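Local coordinates for CMP/dCMP-type deaminase domain-containing protein (Aspergillus oryzae RIB40, PDB 7DS1) that probably deaminates the pyrimidine intermediate DARIPP in fungal riboflavin biosynthesis, working at a zinc site of the cytidine-deaminase superfamily, at residues T24-G29 with V170-H175; H61-C66 with L110-R115; T98-G103 with G133-G138. One frame throughout, in Å; residues are numbered along the deposited sequence.

Contact 1: residues T24-G29 with V170-H175; sequences TNFRVG and VAVAGH. With HJL ([(2~{R},3~{S},4~{S})-5-[[2,5-bis(azanyl)-6-oxidanylidene-1~{H}-pyrimidin-4-yl]amino]-2,3,4-tris(oxidanyl)pentyl] dihydrogen phosphate), chain C.
R27 and A171 are joined through their backbones: R27 N gives a nearly straight bond to A171 O, 2.9 Å long with 168° at the hydrogen, lying in the carbonyl plane on a lone pair. This is the tight side of the contact, where the loop ahead of strand 29-36 is pinned to the end of helix 164-171. The same A171 O takes a CA-H contact from F26 and sits in the plane of the F26 ring, at its edge. F26 points its CG beside its own backbone N (chi1 -64°), which brings CE1 to 3.8 Å from V172 CG1 and to 3.5 Å from H175 CE1. The phenyl and imidazole planes are inclined at 46°, while V172 CA rests over the centre of one imidazole face. In the plane of its own ring, H175 NE2 donates to N25 O in a short bond of 2.6 Å. Farther round, F26 CD2 comes to 3.4 Å from N1' of the bound DARIPP, and V28 CG2 touches the pyrimidine as well.

The R27 side chain lies on the solvent side, partly exposed yet well held. Bent at chi3, it lies against the last turn of the helix; NH1 reaches V170 O at 2.9 Å, but this bond is less straight and the carbonyl is tilted out of the guanidinium plane. A173 CB touches NH1 at 3.4 Å, and NE is held by S19 O. H175 ND1 is hydrogen-bonded to E181 in helix 178-187. With a carbonyl at NE2 and a carboxylate at ND1, the imidazole may well carry a positive charge, tying the C-terminal helix to the loop that holds the ligand.

Contact 2: residues H61-C66 with L110-R115; sequences HAEQCC and LPCVQR. With ZN (zinc ion), chain B; HJL ([(2~{R},3~{S},4~{S})-5-[[2,5-bis(azanyl)-6-oxidanylidene-1~{H}-pyrimidin-4-yl]amino]-2,3,4-tris(oxidanyl)pentyl] dihydrogen phosphate), chain C.
E63 and C112 mark the closest backbone approach, CA to CA 6.5 Å, where the first turns of helices 62-73 and 112-117 come side by side with the zinc ion at their N-terminal ends. H61, the N-cap residue of its helix, binds zinc through ND1 at 2.0 Å, and C112 SG comes from the other helix at 2.3 Å. The sulfur also lies at the edge of the imidazole ring, 3.5 Å from H61 CB. Water 1 takes a third position on the metal, and C102 supplies the fourth. That water donates a short bond of 2.5 Å to E63 OE2, an oxygen brought there because the E63 chain bends at chi2 (93°).

H61 serves the ligand too: C5 of DARIPP lies over the centre of one ring face, while NE2 gives an almost straight bond, 2.8 Å, to the phosphate oxygen O1P in the ring plane. Next to it, A62 N donates to O4 of the pyrimidine at 2.9 Å.

On the outer flank Q64 and R115 stack. The Q64 amide and the guanidinium are nearly parallel, 9° apart, with NE2 over one face at 3.3 Å from NH1; two donors, they are in contact without bonding. L110 CB covers the opposite face, and the charge is met by a salt bridge to E78. Q64 CG stands anti to its backbone N (chi1 179°), carrying OE1 back to accept from H61 N, so the residue three places into the helix caps the N-H of its N-cap residue; R105 shares that oxygen. A His-Ala-Glu helix start facing a cysteine at the start of the next helix is the zinc signature of the cytidine-deaminase superfamily.

Contact 3: residues T98-G103 with G133-G138; sequences TMEPCG and GVKEPG. With ZN (zinc ion), chain B; HJL ([(2~{R},3~{S},4~{S})-5-[[2,5-bis(azanyl)-6-oxidanylidene-1~{H}-pyrimidin-4-yl]amino]-2,3,4-tris(oxidanyl)pentyl] dihydrogen phosphate), chain C.
The E100 carboxylate is gripped at its edge and along one face. In its plane, E136 N donates to the anti lone pair of OE1 at 2.9 Å; over one face the K135 chain, bent at chi2 and chi3, arches so that CD lies 3.7 Å from E100 CD. K135 NZ then makes a salt bridge to OE2, though its position is less sure, and E145 also pairs with it; OE2 also accepts from C147 N. The other flat acid, E136, has its chain extended from a CG anti to the backbone N (chi1 -176°) and reaches the ligand: OE2 takes the ribityl hydroxyl O2' at 2.7 Å, while OE1 is met by waters 2, 3 and 4, the bond from water 2 being weak. Water 2 also donates to E100 O and accepts from N1 and N2 of the pyrimidine, joining both segments to the base.

Alongside, M99 and V134 form a parallel bridge. E100 N gives a straight bond to V134 O, 2.9 Å, and T98 O receives two donors, V134 N in the carbonyl plane and G133 N above it. M99 lies against E136, SD 3.9 Å from CG, and its methyl abuts the P137 ring, CE to CD 3.8 Å.

Beyond P101, C102 SG binds zinc at 2.3 Å and its backbone N donates to the metal-bound water 1 at 3.0 Å. Adjacent parallel strands, 91-97 and 127-132, thus open into loops at their C-terminal ends, the second carrying, in this protein, a glutamate that binds the ribityl chain, and the first the Pro-Cys zinc ligand, as in the cytidine-deaminase fold.

How the contacts relate
Contact 1 joins the loop ahead of strand 29-36 to the end of helix 164-171, 141 residues on, and contacts 2 and 3 are nested in the loop it closes; those two interleave as 61-66, 98-103, 110-115, 133-138. Centres of contacts 1 and 2 lie about 15 Å apart, 1 and 3 about 11 Å, and 2 and 3 about 12 Å. The mixed five-stranded sheet links contacts 1 and 3, where G29 O probably accepts from T98 N; contacts 2 and 3 are joined outside it by a probable bond from V113 N to C102 O. All three touch DARIPP, and contacts 2 and 3 share the zinc ion and its water, so the pocket combines segments far apart in sequence.

Contact 1: residues T24-G29 with V170-H175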
loop_
_atom_site.group_PDB
_atom_site.type_symbol
_atom_site.label_atom_id
_atom_site.label_comp_id
_atom_site.label_asym_id
_atom_site.label_seq_id
_atom_site.Cartn_x
_atom_site.Cartn_y
_atom_site.Cartn_z
ATOM N N THR A 24 2.926 17.340 5.183
ATOM C CA THR A 24 3.705 16.417 6.000
ATOM C C THR A 24 3.636 14.965 5.551
ATOM O O THR A 24 4.245 14.110 6.206
ATOM C CB THR A 24 3.257 16.498 7.467
ATOM O OG1 THR A 24 1.842 16.286 7.542
ATOM C CG2 THR A 24 3.607 17.848 8.064
ATOM N N ASN A 25 2.922 14.646 4.473
ATOM C CA ASN A 25 2.769 13.250 4.078
ATOM C C ASN A 25 2.709 13.157 2.554
ATOM O O ASN A 25 2.871 14.154 1.844
ATOM C CB ASN A 25 1.532 12.638 4.746
ATOM C CG ASN A 25 0.236 13.269 4.267
ATOM O OD1 ASN A 25 0.244 14.233 3.498
ATOM N ND2 ASN A 25 -0.882 12.720 4.716
ATOM N N PHE A 26 2.469 11.945 2.056
ATOM C CA PHE A 26 2.426 11.649 0.631
ATOM C C PHE A 26 1.031 11.178 0.247
ATOM O O PHE A 26 0.402 10.415 0.989
ATOM C CB PHE A 26 3.436 10.548 0.256
ATOM C CG PHE A 26 4.878 10.920 0.481
ATOM C CD1 PHE A 26 5.474 11.935 -0.252
ATOM C CD2 PHE A 26 5.657 10.210 1.389
ATOM C CE1 PHE A 26 6.808 12.265 -0.062
ATOM C CE2 PHE A 26 6.995 10.533 1.582
ATOM C CZ PHE A 26 7.572 11.563 0.860
ATOM N N ARG A 27 0.563 11.600 -0.929
ATOM C CA ARG A 27 -0.721 11.141 -1.458
ATOM C C ARG A 27 -0.535 9.803 -2.162
ATOM O O ARG A 27 0.102 9.735 -3.218
ATOM C CB ARG A 27 -1.298 12.178 -2.413
ATOM C CG ARG A 27 -1.531 13.522 -1.753
ATOM C CD ARG A 27 -1.684 14.600 -2.798
ATOM N NE ARG A 27 -3.007 14.591 -3.420
ATOM C CZ ARG A 27 -3.213 14.683 -4.731
ATOM N NH1 ARG A 27 -2.182 14.773 -5.562
ATOM N NH2 ARG A 27 -4.449 14.696 -5.214
ATOM N N VAL A 28 -1.128 8.752 -1.596
ATOM C CA VAL A 28 -0.889 7.369 -2.000
ATOM C C VAL A 28 -2.232 6.659 -2.131
ATOM O O VAL A 28 -3.220 7.053 -1.505
ATOM C CB VAL A 28 0.036 6.680 -0.962
ATOM C CG1 VAL A 28 0.231 5.197 -1.251
ATOM C CG2 VAL A 28 1.390 7.377 -0.920
ATOM N N GLY A 29 -2.280 5.635 -2.981
ATOM C CA GLY A 29 -3.451 4.781 -3.080
ATOM C C GLY A 29 -3.054 3.323 -2.991
ATOM O O GLY A 29 -1.944 2.940 -3.363
ATOM N N VAL A 170 1.928 13.037 -8.153
ATOM C CA VAL A 170 0.718 12.970 -7.337
ATOM C C VAL A 170 1.077 12.964 -5.859
ATOM O O VAL A 170 0.463 13.672 -5.049
ATOM C CB VAL A 170 -0.118 11.730 -7.714
ATOM C CG1 VAL A 170 -1.181 11.447 -6.646
ATOM C CG2 VAL A 170 -0.768 11.923 -9.070
ATOM N N ALA A 171 2.092 12.176 -5.488
ATOM C CA ALA A 171 2.401 11.965 -4.076
ATOM C C ALA A 171 2.786 13.263 -3.371
ATOM O O ALA A 171 2.443 13.459 -2.199
ATOM C CB ALA A 171 3.522 10.937 -3.935
ATOM N N VAL A 172 3.497 14.156 -4.059
ATOM C CA VAL A 172 4.112 15.316 -3.414
ATOM C C VAL A 172 3.392 16.616 -3.772
ATOM O O VAL A 172 3.937 17.700 -3.558
ATOM C CB VAL A 172 5.612 15.417 -3.744
ATOM C CG1 VAL A 172 6.338 14.132 -3.372
ATOM C CG2 VAL A 172 5.827 15.776 -5.219
ATOM N N ALA A 173 2.166 16.526 -4.296
ATOM C CA ALA A 173 1.465 17.717 -4.772
ATOM C C ALA A 173 1.267 18.760 -3.672
ATOM O O ALA A 173 1.202 19.960 -3.965
ATOM C CB ALA A 173 0.119 17.314 -5.378
ATOM N N GLY A 174 1.175 18.337 -2.412
ATOM C CA GLY A 174 1.021 19.266 -1.309
ATOM C C GLY A 174 2.303 19.854 -0.752
ATOM O O GLY A 174 2.255 20.557 0.264
ATOM N N HIS A 175 3.446 19.609 -1.392
ATOM C CA HIS A 175 4.747 20.011 -0.868
ATOM C C HIS A 175 5.275 21.247 -1.586
ATOM O O HIS A 175 5.164 21.364 -2.809
ATOM C CB HIS A 175 5.765 18.879 -1.015
ATOM C CG HIS A 175 5.386 17.620 -0.303
ATOM N ND1 HIS A 175 6.193 16.503 -0.296
ATOM C CD2 HIS A 175 4.292 17.298 0.429
ATOM C CE1 HIS A 175 5.613 15.547 0.409
ATOM N NE2 HIS A 175 4.460 16.006 0.862
HETATM C C2 HJL C . 2.564 5.695 2.068
HETATM C C4 HJL C . 0.738 6.976 2.688
HETATM C C5 HJL C . 1.607 7.926 3.267
HETATM C C6 HJL C . 2.962 7.692 3.230
HETATM N N1 HJL C . 3.410 6.543 2.618
HETATM N N2 HJL C . 3.087 4.483 1.426
HETATM N N3 HJL C . 1.227 5.879 2.103
HETATM N N5 HJL C . 1.105 9.097 3.881
HETATM O O4 HJL C . -0.481 7.153 2.714
HETATM C "C1'" HJL C . 5.135 8.144 4.504
HETATM C "C2'" HJL C . 5.876 9.266 5.258
HETATM C "C3'" HJL C . 4.969 9.832 6.382
HETATM C "C4'" HJL C . 5.856 10.729 7.315
HETATM C "C5'" HJL C . 4.979 11.595 8.259
HETATM N "N1'" HJL C . 3.903 8.656 3.840
HETATM O O1P HJL C . 2.216 10.476 7.862
HETATM O "O2'" HJL C . 7.043 8.767 5.825
HETATM O O2P HJL C . 2.286 9.623 10.292
HETATM O "O3'" HJL C . 3.942 10.574 5.781
HETATM O O3P HJL C . 2.282 12.064 9.509
HETATM O "O4'" HJL C . 6.677 9.952 8.102
HETATM O "O5'" HJL C . 4.319 10.680 9.143
HETATM P PAN HJL C . 2.728 10.715 9.178
#

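Contact 2: residues H61-C66 with L110-R115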
loop_
_atom_site.group_PDB
_atom_site.type_symbol
_atom_site.label_atom_id
_atom_site.label_comp_id
_atom_site.label_asym_id
_atom_site.label_seq_id
_atom_site.Cartn_x
_atom_site.Cartn_y
_atom_site.Cartn_z
ATOM N N HIS A 61 -2.790 6.531 6.584
ATOM C CA HIS A 61 -2.122 6.218 5.332
ATOM C C HIS A 61 -3.036 5.402 4.418
ATOM O O HIS A 61 -4.056 4.852 4.845
ATOM C CB HIS A 61 -0.820 5.461 5.606
ATOM C CG HIS A 61 0.300 6.333 6.076
ATOM N ND1 HIS A 61 1.609 5.904 6.134
ATOM C CD2 HIS A 61 0.310 7.617 6.502
ATOM C CE1 HIS A 61 2.376 6.882 6.581
ATOM N NE2 HIS A 61 1.611 7.934 6.811
ATOM N N ALA A 62 -2.648 5.313 3.136
ATOM C CA ALA A 62 -3.450 4.582 2.153
ATOM C C ALA A 62 -3.642 3.126 2.564
ATOM O O ALA A 62 -4.769 2.616 2.574
ATOM C CB ALA A 62 -2.795 4.657 0.767
ATOM N N GLU A 63 -2.541 2.438 2.892
ATOM C CA GLU A 63 -2.626 1.022 3.256
ATOM C C GLU A 63 -3.433 0.846 4.530
ATOM O O GLU A 63 -4.188 -0.123 4.672
ATOM C CB GLU A 63 -1.221 0.444 3.446
ATOM C CG GLU A 63 -0.275 0.741 2.289
ATOM C CD GLU A 63 0.545 2.005 2.496
ATOM O OE1 GLU A 63 -0.038 3.113 2.528
ATOM O OE2 GLU A 63 1.780 1.886 2.632
ATOM N N GLN A 64 -3.263 1.775 5.471
ATOM C CA GLN A 64 -4.024 1.776 6.713
ATOM C C GLN A 64 -5.520 1.921 6.448
ATOM O O GLN A 64 -6.336 1.192 7.024
ATOM C CB GLN A 64 -3.512 2.912 7.597
ATOM C CG GLN A 64 -4.216 3.061 8.931
ATOM C CD GLN A 64 -3.689 4.246 9.701
ATOM O OE1 GLN A 64 -2.899 5.037 9.174
ATOM N NE2 GLN A 64 -4.108 4.379 10.957
ATOM N N CYS A 65 -5.900 2.858 5.570
ATOM C CA CYS A 65 -7.314 3.032 5.240
ATOM C C CYS A 65 -7.860 1.817 4.505
ATOM O O CYS A 65 -9.020 1.436 4.697
ATOM C CB CYS A 65 -7.498 4.286 4.389
ATOM S SG CYS A 65 -7.344 5.798 5.358
ATOM N N CYS A 66 -7.037 1.202 3.655
ATOM C CA CYS A 66 -7.464 0.004 2.945
ATOM C C CYS A 66 -7.850 -1.090 3.936
ATOM O O CYS A 66 -8.937 -1.673 3.847
ATOM C CB CYS A 66 -6.338 -0.445 2.013
ATOM S SG CYS A 66 -6.691 -1.923 1.058
ATOM N N LEU A 110 1.873 3.756 14.188
ATOM C CA LEU A 110 2.386 2.457 13.764
ATOM C C LEU A 110 2.598 2.451 12.249
ATOM O O LEU A 110 1.683 2.819 11.500
ATOM C CB LEU A 110 1.416 1.343 14.171
ATOM C CG LEU A 110 1.887 -0.096 13.930
ATOM C CD1 LEU A 110 3.003 -0.456 14.894
ATOM C CD2 LEU A 110 0.719 -1.083 14.064
ATOM N N PRO A 111 3.772 2.044 11.767
ATOM C CA PRO A 111 4.024 2.076 10.321
ATOM C C PRO A 111 3.239 1.014 9.567
ATOM O O PRO A 111 2.790 0.004 10.115
ATOM C CB PRO A 111 5.537 1.821 10.217
ATOM C CG PRO A 111 6.075 2.174 11.600
ATOM C CD PRO A 111 4.983 1.705 12.526
ATOM N N CYS A 112 3.117 1.245 8.261
ATOM C CA CYS A 112 2.266 0.390 7.439
ATOM C C CYS A 112 2.867 -1.004 7.284
ATOM O O CYS A 112 2.124 -1.985 7.171
ATOM C CB CYS A 112 2.061 1.049 6.075
ATOM S SG CYS A 112 0.858 2.403 6.179
ATOM N N VAL A 113 4.201 -1.118 7.271
ATOM C CA VAL A 113 4.809 -2.446 7.210
ATOM C C VAL A 113 4.331 -3.297 8.383
ATOM O O VAL A 113 4.024 -4.483 8.212
ATOM C CB VAL A 113 6.344 -2.333 7.157
ATOM C CG1 VAL A 113 7.006 -3.672 7.463
ATOM C CG2 VAL A 113 6.779 -1.841 5.772
ATOM N N GLN A 114 4.211 -2.699 9.579
ATOM C CA GLN A 114 3.737 -3.453 10.740
ATOM C C GLN A 114 2.255 -3.807 10.626
ATOM O O GLN A 114 1.853 -4.910 11.019
ATOM C CB GLN A 114 3.990 -2.668 12.029
ATOM C CG GLN A 114 5.463 -2.442 12.327
ATOM C CD GLN A 114 6.255 -3.729 12.341
ATOM O OE1 GLN A 114 5.759 -4.783 12.762
ATOM N NE2 GLN A 114 7.495 -3.658 11.872
ATOM N N ARG A 115 1.426 -2.888 10.113
ATOM C CA ARG A 115 0.020 -3.217 9.870
ATOM C C ARG A 115 -0.116 -4.365 8.878
ATOM O O ARG A 115 -1.032 -5.188 9.000
ATOM C CB ARG A 115 -0.747 -1.995 9.346
ATOM C CG ARG A 115 -0.761 -0.797 10.294
ATOM C CD ARG A 115 -1.692 0.335 9.811
ATOM N NE ARG A 115 -1.302 1.576 10.477
ATOM C CZ ARG A 115 -1.762 1.984 11.656
ATOM N NH1 ARG A 115 -1.289 3.103 12.194
ATOM N NH2 ARG A 115 -2.692 1.285 12.304
HETATM ZN ZN ZN B . 2.418 4.084 5.826
HETATM C C2 HJL C . 2.564 5.695 2.068
HETATM C C4 HJL C . 0.738 6.976 2.688
HETATM C C5 HJL C . 1.607 7.926 3.267
HETATM C C6 HJL C . 2.962 7.692 3.230
HETATM N N1 HJL C . 3.410 6.543 2.618
HETATM N N2 HJL C . 3.087 4.483 1.426
HETATM N N3 HJL C . 1.227 5.879 2.103
HETATM N N5 HJL C . 1.105 9.097 3.881
HETATM O O4 HJL C . -0.481 7.153 2.714
HETATM C "C1'" HJL C . 5.135 8.144 4.504
HETATM C "C2'" HJL C . 5.876 9.266 5.258
HETATM C "C3'" HJL C . 4.969 9.832 6.382
HETATM C "C4'" HJL C . 5.856 10.729 7.315
HETATM C "C5'" HJL C . 4.979 11.595 8.259
HETATM N "N1'" HJL C . 3.903 8.656 3.840
HETATM O O1P HJL C . 2.216 10.476 7.862
HETATM O "O2'" HJL C . 7.043 8.767 5.825
HETATM O O2P HJL C . 2.286 9.623 10.292
HETATM O "O3'" HJL C . 3.942 10.574 5.781
HETATM O O3P HJL C . 2.282 12.064 9.509
HETATM O "O4'" HJL C . 6.677 9.952 8.102
HETATM O "O5'" HJL C . 4.319 10.680 9.143
HETATM P PAN HJL C . 2.728 10.715 9.178
HETATM O O HOH W 1 2.973 3.800 3.747
#

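Contact 3: residues T98-G103 with G133-G138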
loop_
_atom_site.group_PDB
_atom_site.type_symbol
_atom_site.label_atom_id
_atom_site.label_comp_id
_atom_site.label_asym_id
_atom_site.label_seq_id
_atom_site.Cartn_x
_atom_site.Cartn_y
_atom_site.Cartn_z
ATOM N N THR A 98 0.893 2.628 -4.448
ATOM C CA THR A 98 1.714 3.427 -5.366
ATOM C C THR A 98 3.131 3.581 -4.827
ATOM O O THR A 98 4.099 3.538 -5.593
ATOM C CB THR A 98 1.120 4.811 -5.673
ATOM O OG1 THR A 98 0.932 5.570 -4.472
ATOM C CG2 THR A 98 -0.187 4.698 -6.442
ATOM N N MET A 99 3.266 3.729 -3.510
ATOM C CA MET A 99 4.545 3.951 -2.854
ATOM C C MET A 99 4.848 2.794 -1.911
ATOM O O MET A 99 3.938 2.227 -1.294
ATOM C CB MET A 99 4.521 5.267 -2.067
ATOM C CG MET A 99 5.807 5.593 -1.315
ATOM S SD MET A 99 5.713 7.234 -0.575
ATOM C CE MET A 99 5.353 8.215 -2.038
ATOM N N GLU A 100 6.134 2.442 -1.822
ATOM C CA GLU A 100 6.667 1.530 -0.813
ATOM C C GLU A 100 6.043 1.795 0.556
ATOM O O GLU A 100 6.121 2.927 1.054
ATOM C CB GLU A 100 8.181 1.716 -0.738
ATOM C CG GLU A 100 8.892 0.823 0.260
ATOM C CD GLU A 100 10.369 1.133 0.319
ATOM O OE1 GLU A 100 10.761 2.258 -0.076
ATOM O OE2 GLU A 100 11.149 0.262 0.757
ATOM N N PRO A 101 5.424 0.798 1.192
ATOM C CA PRO A 101 4.877 1.012 2.540
ATOM C C PRO A 101 5.940 1.491 3.519
ATOM O O PRO A 101 7.118 1.119 3.445
ATOM C CB PRO A 101 4.335 -0.368 2.930
ATOM C CG PRO A 101 3.931 -0.975 1.585
ATOM C CD PRO A 101 5.032 -0.511 0.634
ATOM N N CYS A 102 5.509 2.346 4.443
ATOM C CA CYS A 102 6.433 2.999 5.360
ATOM C C CYS A 102 6.902 2.053 6.459
ATOM O O CYS A 102 6.140 1.212 6.955
ATOM C CB CYS A 102 5.783 4.248 5.975
ATOM S SG CYS A 102 4.319 3.986 7.087
ATOM N N GLY A 103 8.174 2.183 6.811
ATOM C CA GLY A 103 8.754 1.440 7.912
ATOM C C GLY A 103 8.832 2.274 9.172
ATOM O O GLY A 103 9.135 1.761 10.252
ATOM N N GLY A 133 5.151 1.013 -6.798
ATOM C CA GLY A 133 5.648 1.699 -7.977
ATOM C C GLY A 133 6.907 2.524 -7.776
ATOM O O GLY A 133 7.705 2.673 -8.707
ATOM N N VAL A 134 7.089 3.084 -6.579
ATOM C CA VAL A 134 8.280 3.870 -6.257
ATOM C C VAL A 134 8.707 3.544 -4.836
ATOM O O VAL A 134 7.864 3.323 -3.959
ATOM C CB VAL A 134 8.056 5.397 -6.389
ATOM C CG1 VAL A 134 7.620 5.789 -7.802
ATOM C CG2 VAL A 134 7.067 5.911 -5.330
ATOM N N LYS A 135 10.017 3.538 -4.603
ATOM C CA LYS A 135 10.517 3.536 -3.234
ATOM C C LYS A 135 10.113 4.836 -2.545
ATOM O O LYS A 135 9.911 5.864 -3.193
ATOM C CB LYS A 135 12.040 3.384 -3.224
ATOM C CG LYS A 135 12.521 2.068 -3.816
ATOM C CD LYS A 135 12.434 0.929 -2.801
ATOM C CE LYS A 135 13.601 0.953 -1.828
ATOM N NZ LYS A 135 13.388 -0.013 -0.710
ATOM N N GLU A 136 9.985 4.794 -1.222
ATOM C CA GLU A 136 9.624 6.021 -0.525
ATOM C C GLU A 136 10.720 7.062 -0.747
ATOM O O GLU A 136 11.902 6.765 -0.525
ATOM C CB GLU A 136 9.411 5.791 0.974
ATOM C CG GLU A 136 8.944 7.072 1.680
ATOM C CD GLU A 136 8.675 6.910 3.173
ATOM O OE1 GLU A 136 8.416 5.774 3.620
ATOM O OE2 GLU A 136 8.715 7.944 3.886
ATOM N N PRO A 137 10.383 8.266 -1.210
ATOM C CA PRO A 137 11.417 9.277 -1.451
ATOM C C PRO A 137 12.033 9.735 -0.143
ATOM O O PRO A 137 11.440 9.615 0.933
ATOM C CB PRO A 137 10.664 10.429 -2.133
ATOM C CG PRO A 137 9.289 9.924 -2.418
ATOM C CD PRO A 137 9.030 8.756 -1.524
ATOM N N GLY A 138 13.247 10.257 -0.242
ATOM C CA GLY A 138 13.883 10.901 0.887
ATOM C C GLY A 138 15.305 10.420 1.101
ATOM O O GLY A 138 15.770 9.456 0.501
HETATM ZN ZN ZN B . 2.418 4.084 5.826
HETATM C C2 HJL C . 2.564 5.695 2.068
HETATM C C4 HJL C . 0.738 6.976 2.688
HETATM C C5 HJL C . 1.607 7.926 3.267
HETATM C C6 HJL C . 2.962 7.692 3.230
HETATM N N1 HJL C . 3.410 6.543 2.618
HETATM N N2 HJL C . 3.087 4.483 1.426
HETATM N N3 HJL C . 1.227 5.879 2.103
HETATM N N5 HJL C . 1.105 9.097 3.881
HETATM O O4 HJL C . -0.481 7.153 2.714
HETATM C "C1'" HJL C . 5.135 8.144 4.504
HETATM C "C2'" HJL C . 5.876 9.266 5.258
HETATM C "C3'" HJL C . 4.969 9.832 6.382
HETATM C "C4'" HJL C . 5.856 10.729 7.315
HETATM C "C5'" HJL C . 4.979 11.595 8.259
HETATM N "N1'" HJL C . 3.903 8.656 3.840
HETATM O O1P HJL C . 2.216 10.476 7.862
HETATM O "O2'" HJL C . 7.043 8.767 5.825
HETATM O O2P HJL C . 2.286 9.623 10.292
HETATM O "O3'" HJL C . 3.942 10.574 5.781
HETATM O O3P HJL C . 2.282 12.064 9.509
HETATM O "O4'" HJL C . 6.677 9.952 8.102
HETATM O "O5'" HJL C . 4.319 10.680 9.143
HETATM P PAN HJL C . 2.728 10.715 9.178
HETATM O O HOH W 2 5.780 5.169 2.526
HETATM O O HOH W 3 9.169 2.972 3.122
HETATM O O HOH W 1 2.973 3.800 3.747
HETATM O O HOH W 4 9.245 5.348 6.230
#